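Local coordinates for p22 protein (Trypanosoma brucei, PDB 3JV1) that serves as an accessory factor for the editing of cytochrome oxidase subunit II RNA and belongs to the Mam33 family, at residues 17-22 and 169-174; 70-75 and 156-161. One frame throughout, in Å; residues are numbered along the deposited sequence.

Contact 1 (17-22 and 169-174); sequences DERQRA and DYEEWL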
loop_
_atom_site.group_PDB
_atom_site.type_symbol
_atom_site.label_atom_id
_atom_site.label_comp_id
_atom_site.label_asym_id
_atom_site.label_seq_id
_atom_site.Cartn_x
_atom_site.Cartn_y
_atom_site.Cartn_z
ATOM N N ASP A 17 -10.815 -27.508 -22.013
ATOM C CA ASP A 17 -10.151 -28.482 -21.145
ATOM C C ASP A 17 -10.558 -28.295 -19.684
ATOM O O ASP A 17 -10.932 -29.248 -19.012
ATOM C CB ASP A 17 -8.625 -28.373 -21.260
ATOM C CG ASP A 17 -8.111 -28.774 -22.628
ATOM O OD1 ASP A 17 -8.914 -29.274 -23.444
ATOM O OD2 ASP A 17 -6.902 -28.589 -22.885
ATOM N N GLU A 18 -10.475 -27.061 -19.203
ATOM C CA GLU A 18 -10.836 -26.734 -17.826
ATOM C C GLU A 18 -12.188 -27.337 -17.425
ATOM O O GLU A 18 -12.297 -28.002 -16.395
ATOM C CB GLU A 18 -10.869 -25.214 -17.656
ATOM C CG GLU A 18 -11.386 -24.725 -16.314
ATOM C CD GLU A 18 -10.528 -25.145 -15.128
ATOM O OE1 GLU A 18 -9.411 -25.672 -15.326
ATOM O OE2 GLU A 18 -10.980 -24.931 -13.981
ATOM N N ARG A 19 -13.206 -27.104 -18.246
ATOM C CA ARG A 19 -14.549 -27.619 -17.984
ATOM C C ARG A 19 -14.623 -29.150 -17.855
ATOM O O ARG A 19 -15.606 -29.685 -17.339
ATOM C CB ARG A 19 -15.507 -27.169 -19.092
ATOM C CG ARG A 19 -15.751 -25.669 -19.156
ATOM C CD ARG A 19 -16.622 -25.326 -20.359
ATOM N NE ARG A 19 -16.884 -23.894 -20.485
ATOM C CZ ARG A 19 -17.456 -23.331 -21.548
ATOM N NH1 ARG A 19 -17.827 -24.079 -22.581
ATOM N NH2 ARG A 19 -17.660 -22.022 -21.584
ATOM N N GLN A 20 -13.592 -29.851 -18.324
ATOM C CA GLN A 20 -13.571 -31.315 -18.248
ATOM C C GLN A 20 -12.738 -31.821 -17.081
ATOM O O GLN A 20 -12.697 -33.023 -16.811
ATOM C CB GLN A 20 -13.003 -31.908 -19.534
ATOM C CG GLN A 20 -13.811 -31.635 -20.780
ATOM C CD GLN A 20 -13.117 -32.167 -22.014
ATOM O OE1 GLN A 20 -12.914 -33.375 -22.154
ATOM N NE2 GLN A 20 -12.736 -31.266 -22.914
ATOM N N ARG A 21 -12.064 -30.905 -16.399
ATOM C CA ARG A 21 -11.226 -31.279 -15.277
ATOM C C ARG A 21 -12.045 -31.523 -14.022
ATOM O O ARG A 21 -13.039 -30.842 -13.775
ATOM C CB ARG A 21 -10.171 -30.195 -15.034
ATOM C CG ARG A 21 -9.120 -30.143 -16.138
ATOM C CD ARG A 21 -8.234 -28.909 -16.057
ATOM N NE ARG A 21 -7.326 -28.842 -17.199
ATOM C CZ ARG A 21 -6.782 -27.720 -17.664
ATOM N NH1 ARG A 21 -7.056 -26.562 -17.082
ATOM N NH2 ARG A 21 -5.971 -27.759 -18.714
ATOM N N ALA A 22 -11.631 -32.513 -13.240
ATOM C CA ALA A 22 -12.320 -32.850 -12.004
ATOM C C ALA A 22 -11.913 -31.853 -10.926
ATOM O O ALA A 22 -10.912 -31.151 -11.065
ATOM C CB ALA A 22 -11.958 -34.267 -11.573
ATOM N N ASP A 169 -14.587 -17.104 -12.047
ATOM C CA ASP A 169 -13.855 -15.949 -12.556
ATOM C C ASP A 169 -12.802 -16.382 -13.563
ATOM O O ASP A 169 -12.552 -15.690 -14.548
ATOM C CB ASP A 169 -13.176 -15.176 -11.415
ATOM C CG ASP A 169 -14.158 -14.366 -10.589
ATOM O OD1 ASP A 169 -15.311 -14.166 -11.031
ATOM O OD2 ASP A 169 -13.764 -13.914 -9.496
ATOM N N TYR A 170 -12.192 -17.532 -13.308
ATOM C CA TYR A 170 -11.167 -18.064 -14.197
ATOM C C TYR A 170 -11.734 -18.389 -15.568
ATOM O O TYR A 170 -11.121 -18.079 -16.580
ATOM C CB TYR A 170 -10.538 -19.330 -13.615
ATOM C CG TYR A 170 -9.534 -19.953 -14.552
ATOM C CD1 TYR A 170 -8.451 -19.214 -15.026
ATOM C CD2 TYR A 170 -9.665 -21.278 -14.975
ATOM C CE1 TYR A 170 -7.522 -19.772 -15.894
ATOM C CE2 TYR A 170 -8.735 -21.850 -15.847
ATOM C CZ TYR A 170 -7.668 -21.088 -16.300
ATOM O OH TYR A 170 -6.744 -21.627 -17.161
ATOM N N GLU A 171 -12.903 -19.019 -15.599
ATOM C CA GLU A 171 -13.527 -19.369 -16.869
ATOM C C GLU A 171 -14.015 -18.127 -17.604
ATOM O O GLU A 171 -13.976 -18.070 -18.827
ATOM C CB GLU A 171 -14.701 -20.323 -16.648
ATOM C CG GLU A 171 -14.308 -21.613 -15.962
ATOM C CD GLU A 171 -15.460 -22.591 -15.853
ATOM O OE1 GLU A 171 -15.382 -23.504 -15.000
ATOM O OE2 GLU A 171 -16.433 -22.454 -16.626
ATOM N N GLU A 172 -14.487 -17.140 -16.855
ATOM C CA GLU A 172 -14.970 -15.909 -17.457
ATOM C C GLU A 172 -13.752 -15.156 -18.006
ATOM O O GLU A 172 -13.830 -14.481 -19.035
ATOM C CB GLU A 172 -15.711 -15.088 -16.401
ATOM C CG GLU A 172 -16.570 -13.964 -16.943
ATOM C CD GLU A 172 -15.796 -12.686 -17.132
ATOM O OE1 GLU A 172 -14.904 -12.422 -16.297
ATOM O OE2 GLU A 172 -16.088 -11.945 -18.100
ATOM N N TRP A 173 -12.625 -15.304 -17.313
ATOM C CA TRP A 173 -11.356 -14.692 -17.703
ATOM C C TRP A 173 -10.952 -15.244 -19.077
ATOM O O TRP A 173 -10.688 -14.490 -20.006
ATOM C CB TRP A 173 -10.300 -15.039 -16.651
ATOM C CG TRP A 173 -8.905 -14.535 -16.912
ATOM C CD1 TRP A 173 -8.414 -13.295 -16.636
ATOM C CD2 TRP A 173 -7.803 -15.302 -17.413
ATOM N NE1 TRP A 173 -7.071 -13.243 -16.918
ATOM C CE2 TRP A 173 -6.671 -14.463 -17.399
ATOM C CE3 TRP A 173 -7.665 -16.620 -17.871
ATOM C CZ2 TRP A 173 -5.408 -14.898 -17.825
ATOM C CZ3 TRP A 173 -6.411 -17.054 -18.296
ATOM C CH2 TRP A 173 -5.298 -16.193 -18.268
ATOM N N LEU A 174 -10.932 -16.565 -19.205
ATOM C CA LEU A 174 -10.577 -17.220 -20.471
ATOM C C LEU A 174 -11.483 -16.766 -21.613
ATOM O O LEU A 174 -11.013 -16.412 -22.693
ATOM C CB LEU A 174 -10.686 -18.740 -20.334
ATOM C CG LEU A 174 -9.694 -19.450 -19.412
ATOM C CD1 LEU A 174 -10.120 -20.899 -19.195
ATOM C CD2 LEU A 174 -8.306 -19.381 -20.027
#
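The Y170 ring meets E18 at its edge: E18 CD lies in the ring plane, 3.8 Å from Y170 CE2, and the carboxylate and ring planes stand 88° apart. One ring face is taken by L174 CD1 of the same helix, 3.7 Å above the plane and displaced toward the rim. One face of the R21 guanidinium lies over the D17-E18 peptide, offset toward the rim. With CG anti to the backbone N (chi1 173°), E18 brings CG to 3.9 Å from Y170 CE2, and a bend at chi2 turns the carboxylate to the ring edge. R21 NH1 donates a salt-bridging hydrogen bond of 3.1 Å to E18 OE1, nearly in line with the C-O bond but tilted 17° from the guanidinium plane. The bridge spans the type I turn E18-R21.

E171 OE2 approaches the edge of the R19 guanidinium; at 4.1 Å from R19 NE the opposite charges may attract weakly but form no salt bridge. Q167 NE2 bonds to both E18 OE2 and E171 OE1, which probably eases the proximity of two like charges. E14 OE2 is hydrogen-bonded to Y170 OH and forms a salt bridge with R21 NH1.

The contact joins the last part of helix 2-18 and the E18-R21 turn to helix 152-181, consistent with the paired terminal helices of the Mam33/p32 family. L174 packs on E14 and L15, and Y125 of the second subunit of three on Y170.

Contact 2 (70-75 and 156-161); sequences ITRTLD and NFIDQF
A buried contact of mixed character, one salt bridge beside one apolar touch, joins R72 and L74 of strand 72-80 to I158 and D159 of helix 152-181, with its centre about 6 Å from the centre of the chain. The short segments, strand 72-75 and helix 156-161, have axes 10.9 Å apart at closest approach and directions 123° apart, so the helix runs slantwise over the strand.

The polar half is R72 with D159. The arginine chain is extended from CG to NE and carries its guanidinium to the helix, where NH1 stands 3.0 Å from D159 OD1. The guanidinium and carboxylate planes are 68° apart and the oxygen lies well out of the guanidinium plane; since no N-H points at it, the pairing rests on charge alone. D159 O lies over one face of the same guanidinium. Nearer the backbone, R72 CD passes 4.3 Å from I158 CG2, and R72 also packs on S162 and L163 of the same helix.

This is helix-on-sheet packing in a Mam33-family protein: strand 72-80 lies between strands 54-63 and 83-92 of an antiparallel sheet, and the long C-terminal helix packs against it.

The apolar half is L74 against I158, meeting tip to tip. L74 CD2 is 3.3 Å from I158 CD1, tighter than usual for two methyl carbons. Placing CG between the backbone N and the carbonyl carbon (chi1 49°) helps turn L74 CD2 toward that isoleucine methyl. L58 on strand 54-63 touches both L74 and I158, and M89 and V91 on strand 83-92 pack on L74; V91 also meets D159.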
loop_
_atom_site.group_PDB
_atom_site.type_symbol
_atom_site.label_atom_id
_atom_site.label_comp_id
_atom_site.label_asym_id
_atom_site.label_seq_id
_atom_site.Cartn_x
_atom_site.Cartn_y
_atom_site.Cartn_z
ATOM N N ILE A 70 -3.944 -21.732 1.530
ATOM C CA ILE A 70 -4.453 -20.405 1.193
ATOM C C ILE A 70 -5.120 -19.717 2.384
ATOM O O ILE A 70 -6.091 -20.231 2.940
ATOM C CB ILE A 70 -5.490 -20.495 0.052
ATOM C CG1 ILE A 70 -4.934 -21.356 -1.088
ATOM C CG2 ILE A 70 -5.837 -19.095 -0.444
ATOM C CD1 ILE A 70 -5.949 -21.702 -2.163
ATOM N N THR A 71 -4.596 -18.555 2.772
ATOM C CA THR A 71 -5.164 -17.801 3.885
ATOM C C THR A 71 -5.725 -16.472 3.382
ATOM O O THR A 71 -5.035 -15.711 2.701
ATOM C CB THR A 71 -4.111 -17.527 4.990
ATOM O OG1 THR A 71 -3.059 -16.713 4.464
ATOM C CG2 THR A 71 -3.520 -18.828 5.495
ATOM N N ARG A 72 -6.983 -16.201 3.713
ATOM C CA ARG A 72 -7.641 -14.969 3.286
ATOM C C ARG A 72 -7.809 -13.972 4.431
ATOM O O ARG A 72 -7.988 -14.357 5.584
ATOM C CB ARG A 72 -9.015 -15.289 2.698
ATOM C CG ARG A 72 -8.981 -16.263 1.531
ATOM C CD ARG A 72 -10.379 -16.656 1.081
ATOM N NE ARG A 72 -10.354 -17.542 -0.083
ATOM C CZ ARG A 72 -9.743 -18.723 -0.114
ATOM N NH1 ARG A 72 -9.099 -19.167 0.957
ATOM N NH2 ARG A 72 -9.781 -19.466 -1.212
ATOM N N THR A 73 -7.736 -12.689 4.108
ATOM C CA THR A 73 -7.914 -11.658 5.113
ATOM C C THR A 73 -9.244 -10.965 4.862
ATOM O O THR A 73 -9.678 -10.814 3.722
ATOM C CB THR A 73 -6.796 -10.591 5.072
ATOM O OG1 THR A 73 -6.701 -10.049 3.752
ATOM C CG2 THR A 73 -5.456 -11.191 5.478
ATOM N N LEU A 74 -9.896 -10.560 5.938
ATOM C CA LEU A 74 -11.162 -9.868 5.825
ATOM C C LEU A 74 -11.398 -9.049 7.074
ATOM O O LEU A 74 -10.784 -9.287 8.108
ATOM C CB LEU A 74 -12.306 -10.866 5.609
ATOM C CG LEU A 74 -12.425 -12.092 6.517
ATOM C CD1 LEU A 74 -13.068 -11.715 7.836
ATOM C CD2 LEU A 74 -13.276 -13.152 5.818
ATOM N N ASP A 75 -12.273 -8.059 6.955
ATOM C CA ASP A 75 -12.637 -7.210 8.071
ATOM C C ASP A 75 -14.074 -7.540 8.426
ATOM O O ASP A 75 -14.906 -7.765 7.546
ATOM C CB ASP A 75 -12.587 -5.729 7.696
ATOM C CG ASP A 75 -11.185 -5.168 7.674
ATOM O OD1 ASP A 75 -10.258 -5.822 8.191
ATOM O OD2 ASP A 75 -11.021 -4.054 7.144
ATOM N N ASN A 156 -15.964 -21.357 7.058
ATOM C CA ASN A 156 -15.993 -22.477 6.140
ATOM C C ASN A 156 -16.700 -22.079 4.847
ATOM O O ASN A 156 -16.277 -22.471 3.758
ATOM C CB ASN A 156 -16.710 -23.651 6.803
ATOM C CG ASN A 156 -16.375 -24.970 6.162
ATOM O OD1 ASN A 156 -16.952 -25.349 5.143
ATOM N ND2 ASN A 156 -15.424 -25.681 6.751
ATOM N N PHE A 157 -17.777 -21.305 4.967
ATOM C CA PHE A 157 -18.508 -20.849 3.794
ATOM C C PHE A 157 -17.656 -19.910 2.946
ATOM O O PHE A 157 -17.735 -19.929 1.726
ATOM C CB PHE A 157 -19.784 -20.104 4.179
ATOM C CG PHE A 157 -20.422 -19.382 3.021
ATOM C CD1 PHE A 157 -21.205 -20.067 2.103
ATOM C CD2 PHE A 157 -20.187 -18.027 2.818
ATOM C CE1 PHE A 157 -21.744 -19.414 0.998
ATOM C CE2 PHE A 157 -20.718 -17.370 1.722
ATOM C CZ PHE A 157 -21.499 -18.063 0.808
ATOM N N ILE A 158 -16.859 -19.075 3.600
ATOM C CA ILE A 158 -16.004 -18.136 2.893
ATOM C C ILE A 158 -14.970 -18.830 2.000
ATOM O O ILE A 158 -14.733 -18.386 0.878
ATOM C CB ILE A 158 -15.297 -17.189 3.895
ATOM C CG1 ILE A 158 -16.316 -16.186 4.438
ATOM C CG2 ILE A 158 -14.132 -16.469 3.227
ATOM C CD1 ILE A 158 -15.782 -15.276 5.499
ATOM N N ASP A 159 -14.354 -19.903 2.497
ATOM C CA ASP A 159 -13.363 -20.639 1.707
ATOM C C ASP A 159 -14.060 -21.301 0.535
ATOM O O ASP A 159 -13.628 -21.183 -0.612
ATOM C CB ASP A 159 -12.671 -21.728 2.535
ATOM C CG ASP A 159 -11.637 -21.176 3.493
ATOM O OD1 ASP A 159 -10.889 -20.254 3.099
ATOM O OD2 ASP A 159 -11.557 -21.680 4.637
ATOM N N GLN A 160 -15.138 -22.015 0.837
ATOM C CA GLN A 160 -15.912 -22.696 -0.193
ATOM C C GLN A 160 -16.430 -21.734 -1.260
ATOM O O GLN A 160 -16.300 -22.001 -2.457
ATOM C CB GLN A 160 -17.082 -23.450 0.438
ATOM C CG GLN A 160 -16.737 -24.852 0.915
ATOM C CD GLN A 160 -17.884 -25.515 1.666
ATOM O OE1 GLN A 160 -19.041 -25.451 1.248
ATOM N NE2 GLN A 160 -17.561 -26.169 2.777
ATOM N N PHE A 161 -17.015 -20.614 -0.839
ATOM C CA PHE A 161 -17.526 -19.659 -1.813
ATOM C C PHE A 161 -16.397 -19.053 -2.652
ATOM O O PHE A 161 -16.543 -18.861 -3.851
ATOM C CB PHE A 161 -18.307 -18.532 -1.129
ATOM C CG PHE A 161 -19.178 -17.762 -2.075
ATOM C CD1 PHE A 161 -20.405 -18.278 -2.479
ATOM C CD2 PHE A 161 -18.748 -16.559 -2.617
ATOM C CE1 PHE A 161 -21.191 -17.609 -3.411
ATOM C CE2 PHE A 161 -19.524 -15.880 -3.553
ATOM C CZ PHE A 161 -20.747 -16.407 -3.951
#

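From the N terminus, helix 2-18 leads into the first segment of contact 1, and the chain then builds the antiparallel sheet, where strand 72-80 supplies the first segment of contact 2. After the remaining strands and shorter helices it enters helix 152-181, which closes contact 2 at 156-161 and contact 1 at 169-174. The loops are therefore nested: 80 residues separate the segments of contact 2, inside the 146 of contact 1. One long helix serves both, its earlier part held to the sheet and its later part to the N-terminal helix. The contact centres lie 21 Å apart, and their nearest atoms, about 8 Å apart, do not touch.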